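Local coordinates for protein probable UTP--glucose-1-phosphate uridylyltransferase YngB (Bacillus subtilis subsp. subtilis str. 168, PDB 7B1R) that catalyses the formation of UDP-glucose and diphosphate from glucose 1-phosphate and UTP, feeding glycolipid synthesis and wall teichoic acid glucosylation during anaerobic growth, at residues Arg5-Pro10 / Ser48-Ile53; Ala37-Val42 / Ala94-Ile99; Tyr170-Thr175 / Ala197-Ala202. All coordinates share one frame; numbering follows the deposited sequence.

Contact 1. Residues Arg5-Pro10 / Ser48-Ile53; sequences RKAVIP and SGIEDI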
loop_
_atom_site.group_PDB
_atom_site.type_symbol
_atom_site.label_atom_id
_atom_site.label_comp_id
_atom_site.label_asym_id
_atom_site.label_seq_id
_atom_site.Cartn_x
_atom_site.Cartn_y
_atom_site.Cartn_z
ATOM N N ARG A 5 27.252 -6.247 13.611
ATOM C CA ARG A 5 27.206 -5.281 12.518
ATOM C C ARG A 5 26.402 -5.807 11.313
ATOM O O ARG A 5 26.195 -5.102 10.303
ATOM C CB ARG A 5 28.639 -4.868 12.175
ATOM C CG ARG A 5 29.462 -6.026 11.637
ATOM C CD ARG A 5 30.889 -5.985 12.118
ATOM N NE ARG A 5 31.876 -5.472 11.175
ATOM C CZ ARG A 5 32.145 -5.996 9.980
ATOM N NH1 ARG A 5 31.458 -7.040 9.538
ATOM N NH2 ARG A 5 33.095 -5.462 9.230
ATOM N N LYS A 6 25.965 -7.069 11.413
ATOM C CA LYS A 6 25.241 -7.702 10.328
ATOM C C LYS A 6 23.877 -8.148 10.835
ATOM O O LYS A 6 23.774 -8.736 11.915
ATOM C CB LYS A 6 26.015 -8.926 9.823
ATOM C CG LYS A 6 27.117 -8.671 8.800
ATOM C CD LYS A 6 28.121 -9.810 8.784
ATOM C CE LYS A 6 28.637 -10.155 7.405
ATOM N NZ LYS A 6 29.821 -11.041 7.479
ATOM N N ALA A 7 22.849 -7.911 10.010
ATOM C CA ALA A 7 21.497 -8.371 10.290
ATOM C C ALA A 7 20.966 -9.223 9.135
ATOM O O ALA A 7 21.299 -8.995 7.965
ATOM C CB ALA A 7 20.639 -7.158 10.485
ATOM N N VAL A 8 20.112 -10.196 9.477
ATOM C CA VAL A 8 19.379 -10.981 8.492
ATOM C C VAL A 8 17.889 -10.679 8.572
ATOM O O VAL A 8 17.287 -10.956 9.618
ATOM C CB VAL A 8 19.533 -12.481 8.752
ATOM C CG1 VAL A 8 18.878 -13.259 7.622
ATOM C CG2 VAL A 8 20.979 -12.878 8.988
ATOM N N ILE A 9 17.308 -10.218 7.450
ATOM C CA ILE A 9 15.876 -9.943 7.359
ATOM C C ILE A 9 15.253 -10.992 6.445
ATOM O O ILE A 9 15.420 -10.903 5.223
ATOM C CB ILE A 9 15.618 -8.532 6.794
ATOM C CG1 ILE A 9 16.364 -7.445 7.557
ATOM C CG2 ILE A 9 14.145 -8.214 6.676
ATOM C CD1 ILE A 9 16.215 -6.085 6.920
ATOM N N PRO A 10 14.504 -11.992 6.976
ATOM C CA PRO A 10 13.922 -13.039 6.140
ATOM C C PRO A 10 12.638 -12.427 5.585
ATOM O O PRO A 10 11.922 -11.734 6.307
ATOM C CB PRO A 10 13.705 -14.187 7.124
ATOM C CG PRO A 10 13.402 -13.481 8.426
ATOM C CD PRO A 10 14.093 -12.126 8.379
ATOM N N SER A 48 20.598 1.472 14.453
ATOM C CA SER A 48 21.144 0.573 15.459
ATOM C C SER A 48 22.637 0.349 15.207
ATOM O O SER A 48 23.255 -0.437 15.928
ATOM C CB SER A 48 20.443 -0.776 15.416
ATOM O OG SER A 48 19.420 -0.888 16.393
ATOM N N GLY A 49 23.176 0.976 14.144
ATOM C CA GLY A 49 24.557 0.817 13.710
ATOM C C GLY A 49 24.830 -0.492 12.963
ATOM O O GLY A 49 25.963 -0.951 12.925
ATOM N N ILE A 50 23.807 -1.095 12.349
ATOM C CA ILE A 50 24.042 -2.210 11.444
ATOM C C ILE A 50 24.522 -1.634 10.124
ATOM O O ILE A 50 23.953 -0.671 9.616
ATOM C CB ILE A 50 22.769 -3.064 11.269
ATOM C CG1 ILE A 50 22.343 -3.668 12.612
ATOM C CG2 ILE A 50 22.910 -4.115 10.168
ATOM C CD1 ILE A 50 23.481 -4.260 13.408
ATOM N N GLU A 51 25.560 -2.255 9.565
ATOM C CA GLU A 51 26.076 -1.805 8.280
ATOM C C GLU A 51 25.742 -2.758 7.115
ATOM O O GLU A 51 25.694 -2.305 5.970
ATOM C CB GLU A 51 27.555 -1.458 8.434
ATOM C CG GLU A 51 28.274 -2.352 9.431
ATOM C CD GLU A 51 29.634 -1.838 9.881
ATOM O OE1 GLU A 51 29.859 -0.620 9.797
ATOM O OE2 GLU A 51 30.470 -2.654 10.310
ATOM N N ASP A 52 25.491 -4.058 7.375
ATOM C CA ASP A 52 25.349 -5.027 6.290
ATOM C C ASP A 52 24.157 -5.956 6.520
ATOM O O ASP A 52 24.194 -6.818 7.395
ATOM C CB ASP A 52 26.610 -5.883 6.098
ATOM C CG ASP A 52 27.931 -5.125 5.969
ATOM O OD1 ASP A 52 28.155 -4.457 4.912
ATOM O OD2 ASP A 52 28.755 -5.231 6.918
ATOM N N ILE A 53 23.133 -5.819 5.671
ATOM C CA ILE A 53 21.914 -6.603 5.795
ATOM C C ILE A 53 21.840 -7.676 4.700
ATOM O O ILE A 53 22.105 -7.412 3.523
ATOM C CB ILE A 53 20.689 -5.675 5.743
ATOM C CG1 ILE A 53 20.661 -4.684 6.911
ATOM C CG2 ILE A 53 19.410 -6.493 5.639
ATOM C CD1 ILE A 53 19.726 -3.519 6.699
#
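Arg5 O receives two backbone N-H groups at once, from Glu51 N (3.0 Å) and from Asp52 N (3.2 Å), and this double grip marks where two parallel strands come together. Asp52 N meets it almost head-on, with a C=O...N angle of 165°, whereas Glu51 N approaches tilted out of the carbonyl plane. One step further, Ala7 N returns a bond to Asp52 O at 3.1 Å, so that Lys6 pairs with Asp52 and Ala7 with Ile53 in parallel register. The tight part of the contact is apolar. The methyl CG2 of Ile50, set opposite its own backbone N by a chi1 of -62°, lies 3.8 Å from Ala7 CB and also rests against the carbonyl of Arg5. Further along, Ile9 CD1 touches Ile53 CG2 at 3.5 Å as the two branched chains run aslant of one another. The looser, more solvent-facing side is a matter of charge. Glu51 OE2 sits over one face of the Arg5 guanidinium, 3.3 Å from NE, with the two planar groups nearly perpendicular; no N-H is aimed at it, and the attraction is purely electrostatic. Lys6 sends its amine away to Glu124 and Phe120, leaving its CG beside Asp52 CB, while Asp52 OD1 accepts from Asn98. Strand 6-11 is thus flanked by strand 125-129 and strand 52-57, and Ile9, Ile50 and Ile53 face helix 37-47, which connects the two strands of this contact.

Contact 2. Residues Ala37-Val42 / Ala94-Ile99; sequences AIQYIV and ADLANI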
loop_
_atom_site.group_PDB
_atom_site.type_symbol
_atom_site.label_atom_id
_atom_site.label_comp_id
_atom_site.label_asym_id
_atom_site.label_seq_id
_atom_site.Cartn_x
_atom_site.Cartn_y
_atom_site.Cartn_z
ATOM N N ALA A 37 6.994 -1.078 4.319
ATOM C CA ALA A 37 7.182 -1.695 5.612
ATOM C C ALA A 37 8.652 -2.078 5.744
ATOM O O ALA A 37 9.305 -1.858 6.771
ATOM C CB ALA A 37 6.287 -2.889 5.699
ATOM N N ILE A 38 9.186 -2.608 4.643
ATOM C CA ILE A 38 10.540 -3.130 4.649
ATOM C C ILE A 38 11.518 -2.005 4.972
ATOM O O ILE A 38 12.544 -2.267 5.587
ATOM C CB ILE A 38 10.848 -3.878 3.336
ATOM C CG1 ILE A 38 11.786 -5.066 3.553
ATOM C CG2 ILE A 38 11.330 -2.962 2.226
ATOM C CD1 ILE A 38 12.927 -4.755 4.409
ATOM N N GLN A 39 11.170 -0.761 4.606
ATOM C CA GLN A 39 12.113 0.327 4.821
ATOM C C GLN A 39 12.257 0.659 6.301
ATOM O O GLN A 39 13.349 1.002 6.749
ATOM C CB GLN A 39 11.713 1.599 4.094
ATOM C CG GLN A 39 12.813 2.629 4.229
ATOM C CD GLN A 39 12.359 3.907 3.588
ATOM O OE1 GLN A 39 11.602 3.916 2.622
ATOM N NE2 GLN A 39 12.802 5.003 4.162
ATOM N N TYR A 40 11.139 0.565 7.034
ATOM C CA TYR A 40 11.134 0.767 8.476
ATOM C C TYR A 40 12.163 -0.162 9.125
ATOM O O TYR A 40 12.940 0.290 9.952
ATOM C CB TYR A 40 9.734 0.563 9.065
ATOM C CG TYR A 40 8.731 1.664 8.816
ATOM C CD1 TYR A 40 8.660 2.777 9.646
ATOM C CD2 TYR A 40 7.848 1.579 7.747
ATOM C CE1 TYR A 40 7.738 3.780 9.414
ATOM C CE2 TYR A 40 6.903 2.558 7.521
ATOM C CZ TYR A 40 6.846 3.665 8.354
ATOM O OH TYR A 40 5.889 4.618 8.089
ATOM N N ILE A 41 12.172 -1.440 8.717
ATOM C CA ILE A 41 13.009 -2.467 9.305
ATOM C C ILE A 41 14.478 -2.180 9.010
ATOM O O ILE A 41 15.309 -2.353 9.893
ATOM C CB ILE A 41 12.595 -3.839 8.758
ATOM C CG1 ILE A 41 11.078 -4.016 8.850
ATOM C CG2 ILE A 41 13.373 -4.934 9.461
ATOM C CD1 ILE A 41 10.505 -5.134 8.002
ATOM N N VAL A 42 14.788 -1.747 7.778
ATOM C CA VAL A 42 16.146 -1.364 7.444
ATOM C C VAL A 42 16.563 -0.172 8.304
ATOM O O VAL A 42 17.714 -0.107 8.740
ATOM C CB VAL A 42 16.345 -1.064 5.944
ATOM C CG1 VAL A 42 17.736 -0.494 5.654
ATOM C CG2 VAL A 42 16.141 -2.303 5.100
ATOM N N ALA A 94 18.605 4.796 -0.473
ATOM C CA ALA A 94 19.558 3.967 -1.174
ATOM C C ALA A 94 20.887 3.923 -0.425
ATOM O O ALA A 94 21.774 3.193 -0.837
ATOM C CB ALA A 94 19.693 4.468 -2.588
ATOM N N ASP A 95 20.994 4.637 0.709
ATOM C CA ASP A 95 22.250 4.725 1.448
ATOM C C ASP A 95 22.184 4.125 2.855
ATOM O O ASP A 95 23.184 4.139 3.582
ATOM C CB ASP A 95 22.762 6.162 1.503
ATOM C CG ASP A 95 23.669 6.461 0.331
ATOM O OD1 ASP A 95 23.484 7.523 -0.276
ATOM O OD2 ASP A 95 24.535 5.605 0.023
ATOM N N LEU A 96 21.027 3.571 3.235
ATOM C CA LEU A 96 20.837 3.225 4.630
ATOM C C LEU A 96 21.821 2.150 5.060
ATOM O O LEU A 96 22.228 2.124 6.213
ATOM C CB LEU A 96 19.404 2.752 4.852
ATOM C CG LEU A 96 18.362 3.834 4.648
ATOM C CD1 LEU A 96 17.226 3.281 3.822
ATOM C CD2 LEU A 96 17.891 4.393 5.989
ATOM N N ALA A 97 22.125 1.207 4.160
ATOM C CA ALA A 97 22.910 0.035 4.534
ATOM C C ALA A 97 23.397 -0.649 3.277
ATOM O O ALA A 97 23.141 -0.170 2.179
ATOM C CB ALA A 97 22.119 -0.931 5.382
ATOM N N ASN A 98 24.148 -1.736 3.470
ATOM C CA ASN A 98 24.632 -2.546 2.367
ATOM C C ASN A 98 23.668 -3.711 2.231
ATOM O O ASN A 98 23.754 -4.670 3.007
ATOM C CB ASN A 98 26.026 -3.110 2.647
ATOM C CG ASN A 98 27.152 -2.106 2.564
ATOM O OD1 ASN A 98 27.001 -1.015 2.002
ATOM N ND2 ASN A 98 28.291 -2.497 3.117
ATOM N N ILE A 99 22.742 -3.606 1.270
ATOM C CA ILE A 99 21.707 -4.620 1.181
ATOM C C ILE A 99 22.137 -5.718 0.210
ATOM O O ILE A 99 22.249 -5.470 -0.993
ATOM C CB ILE A 99 20.352 -4.010 0.791
ATOM C CG1 ILE A 99 20.116 -2.631 1.400
ATOM C CG2 ILE A 99 19.239 -4.953 1.171
ATOM C CD1 ILE A 99 19.573 -2.669 2.789
#
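Val42 meets Leu96, Ala97 and Ile99 where the helix of a beta-alpha-beta crossover covers its parallel sheet, the recurring unit of the Rossmann-like core in GT-A nucleotidyltransferases. Helix 37-47 joins strand 6-11 to strand 52-57, and here it reaches one strand further, to the start of strand 98-103 and the loop that leads into it. The contact is a small and wholly apolar example of helix-on-sheet packing, with the nearest alpha carbons, those of Val42 and Leu96, 7.1 Å apart. One methyl does most of the work. Val42 CG1 stands opposite the backbone N (chi1 173°), which carries it out from the helix to Leu96 CB at 3.7 Å and, more distantly, to Ala97 CB at 4.4 Å. The Leu96 chain passes the valine at a slant, and its CD1 extends along the helix to the CG of Gln39, a loose approach of 4.5 Å. Gln39 itself is stretched straight through its first two torsions; only its aliphatic part faces the leucine, since OE1 accepts a bond from His67 NE2. The same glutamine packs against Pro20 of the second subunit, so this end of the contact lies close to the dimer partner. On the sheet side, backbone hydrogen bonds of Asn98 with Glu51 and Ile53 join it to the neighbouring strand 52-57, and Ile53 of that strand packs beside both Val42 and Ala97. Val42 and Ile99 reach for each other tip to tip: Ile99 CD1 is almost equally far from the two valine methyls, 4.0 Å from CG1 and 4.2 Å from CG2.

Contact 3. Residues Tyr170-Thr175 / Ala197-Ala202; sequences YGIINT and APSEIA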
loop_
_atom_site.group_PDB
_atom_site.type_symbol
_atom_site.label_atom_id
_atom_site.label_comp_id
_atom_site.label_asym_id
_atom_site.label_seq_id
_atom_site.Cartn_x
_atom_site.Cartn_y
_atom_site.Cartn_z
ATOM N N TYR A 170 2.507 -15.994 19.957
ATOM C CA TYR A 170 3.907 -15.666 20.154
ATOM C C TYR A 170 4.717 -16.860 20.657
ATOM O O TYR A 170 4.174 -17.930 20.931
ATOM C CB TYR A 170 4.019 -14.524 21.156
ATOM C CG TYR A 170 3.436 -13.205 20.728
ATOM C CD1 TYR A 170 4.066 -12.433 19.764
ATOM C CD2 TYR A 170 2.301 -12.688 21.339
ATOM C CE1 TYR A 170 3.559 -11.197 19.389
ATOM C CE2 TYR A 170 1.782 -11.450 20.982
ATOM C CZ TYR A 170 2.414 -10.706 19.998
ATOM O OH TYR A 170 1.949 -9.492 19.604
ATOM N N GLY A 171 6.041 -16.658 20.714
ATOM C CA GLY A 171 6.944 -17.472 21.507
ATOM C C GLY A 171 7.138 -16.816 22.869
ATOM O O GLY A 171 7.367 -15.598 22.952
ATOM N N ILE A 172 7.019 -17.631 23.927
ATOM C CA ILE A 172 7.029 -17.099 25.280
ATOM C C ILE A 172 8.272 -17.573 26.022
ATOM O O ILE A 172 8.591 -18.766 26.028
ATOM C CB ILE A 172 5.730 -17.465 26.018
ATOM C CG1 ILE A 172 4.490 -17.037 25.224
ATOM C CG2 ILE A 172 5.733 -16.903 27.431
ATOM C CD1 ILE A 172 4.385 -15.546 24.986
ATOM N N ILE A 173 8.962 -16.580 26.594
ATOM C CA ILE A 173 10.126 -16.672 27.459
ATOM C C ILE A 173 9.705 -17.408 28.725
ATOM O O ILE A 173 8.520 -17.558 29.004
ATOM C CB ILE A 173 10.491 -15.237 27.839
ATOM C CG1 ILE A 173 11.983 -15.003 27.931
ATOM C CG2 ILE A 173 9.851 -14.901 29.162
ATOM C CD1 ILE A 173 12.275 -14.045 29.060
ATOM N N ASN A 174 10.686 -17.834 29.519
ATOM C CA ASN A 174 10.392 -18.576 30.734
ATOM C C ASN A 174 11.491 -18.277 31.737
ATOM O O ASN A 174 12.458 -19.031 31.823
ATOM C CB ASN A 174 10.279 -20.084 30.487
ATOM C CG ASN A 174 10.257 -20.916 31.752
ATOM O OD1 ASN A 174 10.478 -20.405 32.855
ATOM N ND2 ASN A 174 9.984 -22.203 31.597
ATOM N N THR A 175 11.309 -17.188 32.489
ATOM C CA THR A 175 12.391 -16.653 33.296
ATOM C C THR A 175 12.557 -17.408 34.615
ATOM O O THR A 175 11.758 -18.274 34.982
ATOM C CB THR A 175 12.177 -15.182 33.647
ATOM O OG1 THR A 175 11.235 -14.673 32.711
ATOM C CG2 THR A 175 13.461 -14.392 33.570
ATOM N N ALA A 197 1.457 -21.787 28.661
ATOM C CA ALA A 197 2.425 -20.702 28.610
ATOM C C ALA A 197 2.962 -20.422 30.006
ATOM O O ALA A 197 2.181 -20.369 30.952
ATOM C CB ALA A 197 1.779 -19.471 28.045
ATOM N N PRO A 198 4.298 -20.242 30.166
ATOM C CA PRO A 198 4.932 -20.037 31.470
ATOM C C PRO A 198 5.325 -18.583 31.737
ATOM O O PRO A 198 6.232 -18.302 32.518
ATOM C CB PRO A 198 6.226 -20.828 31.229
ATOM C CG PRO A 198 6.621 -20.399 29.838
ATOM C CD PRO A 198 5.301 -20.274 29.091
ATOM N N SER A 199 4.645 -17.663 31.055
ATOM C CA SER A 199 4.848 -16.236 31.230
ATOM C C SER A 199 3.863 -15.503 30.324
ATOM O O SER A 199 3.191 -16.127 29.505
ATOM C CB SER A 199 6.271 -15.864 30.904
ATOM O OG SER A 199 6.370 -14.500 30.522
ATOM N N GLU A 200 3.767 -14.182 30.470
ATOM C CA GLU A 200 3.105 -13.418 29.431
ATOM C C GLU A 200 4.122 -12.481 28.759
ATOM O O GLU A 200 3.757 -11.381 28.331
ATOM C CB GLU A 200 1.840 -12.771 30.003
ATOM N N ILE A 201 5.395 -12.928 28.671
ATOM C CA ILE A 201 6.477 -12.199 28.009
ATOM C C ILE A 201 6.790 -12.854 26.659
ATOM O O ILE A 201 7.284 -13.989 26.607
ATOM C CB ILE A 201 7.749 -12.115 28.881
ATOM C CG1 ILE A 201 7.531 -11.465 30.253
ATOM C CG2 ILE A 201 8.882 -11.448 28.117
ATOM C CD1 ILE A 201 7.527 -9.947 30.248
ATOM N N ALA A 202 6.540 -12.099 25.572
ATOM C CA ALA A 202 6.602 -12.621 24.210
ATOM C C ALA A 202 7.767 -12.026 23.404
ATOM O O ALA A 202 8.128 -10.850 23.560
ATOM C CB ALA A 202 5.270 -12.396 23.531
#
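A single backbone bridge, Ile172 with Ala202, is all the beta pairing these two segments have, and their touching parts run 131° apart. It is fastened by one hydrogen bond, from Ile173 N to Ile201 O at 3.1 Å, with the donor lying close to the line of the carbonyl; Ala202 CA adds a weaker CA-H...O contact to Gly171 O. Side chains do the rest. Ile172 straddles the second segment with its two branches: CG2, placed opposite the backbone N by a chi1 of -54°, touches Pro198 CD at 3.8 Å and lies near the Ser199 carbonyl, while CD1 swings round to Ala202 CB at 3.6 Å. That same Ala202 methyl rests beside Tyr170, whose hydroxyl is bonded to Arg252. Ile173 runs alongside Ile201, its CG2 3.5 Å from Ile201 CB, and Pro198 CG lies across Asn174 CB at 3.7 Å. Ser199 shapes the second segment from within, because OG accepts from Ile201 N at 2.6 Å and closes an ST turn that leads into the strand. With an alanine here, the CB contact with Ile172 would remain, but Ile201 N is likely to lose its side-chain acceptor and the turn to relax. Backbone bonds from Asn174 to Asn186 and from Ala202 to Gln160 carry the two segments on to strands 182-188 and 156-161. The arrangement is an isolated beta bridge, joining the start of the hairpin formed by strands 173-175 and 182-188 to strand 201-204, which pairs with strand 156-161 in the mixed sheet.

Overall arrangement
From the N terminus, strand 6-11 leads through helix 37-47 to strand 52-57, and contact 1 closes this first crossover. Contact 2 starts inside that loop, on the helix, and closes only at 94-99, so the two cross rather than nest; their centres are 9 Å apart, and they touch where strands 52-57 and 98-103 lie side by side, through both hydrogen bonds and packing. Together they bind three parallel strands and a covering helix into one block. Contact 3 follows in series, closing a shorter, strand-rich loop between 170-175 and 197-202. It stands about 26 Å (centre to centre) from contact 1 and 30 Å from contact 2, on another part of the same branched sheet.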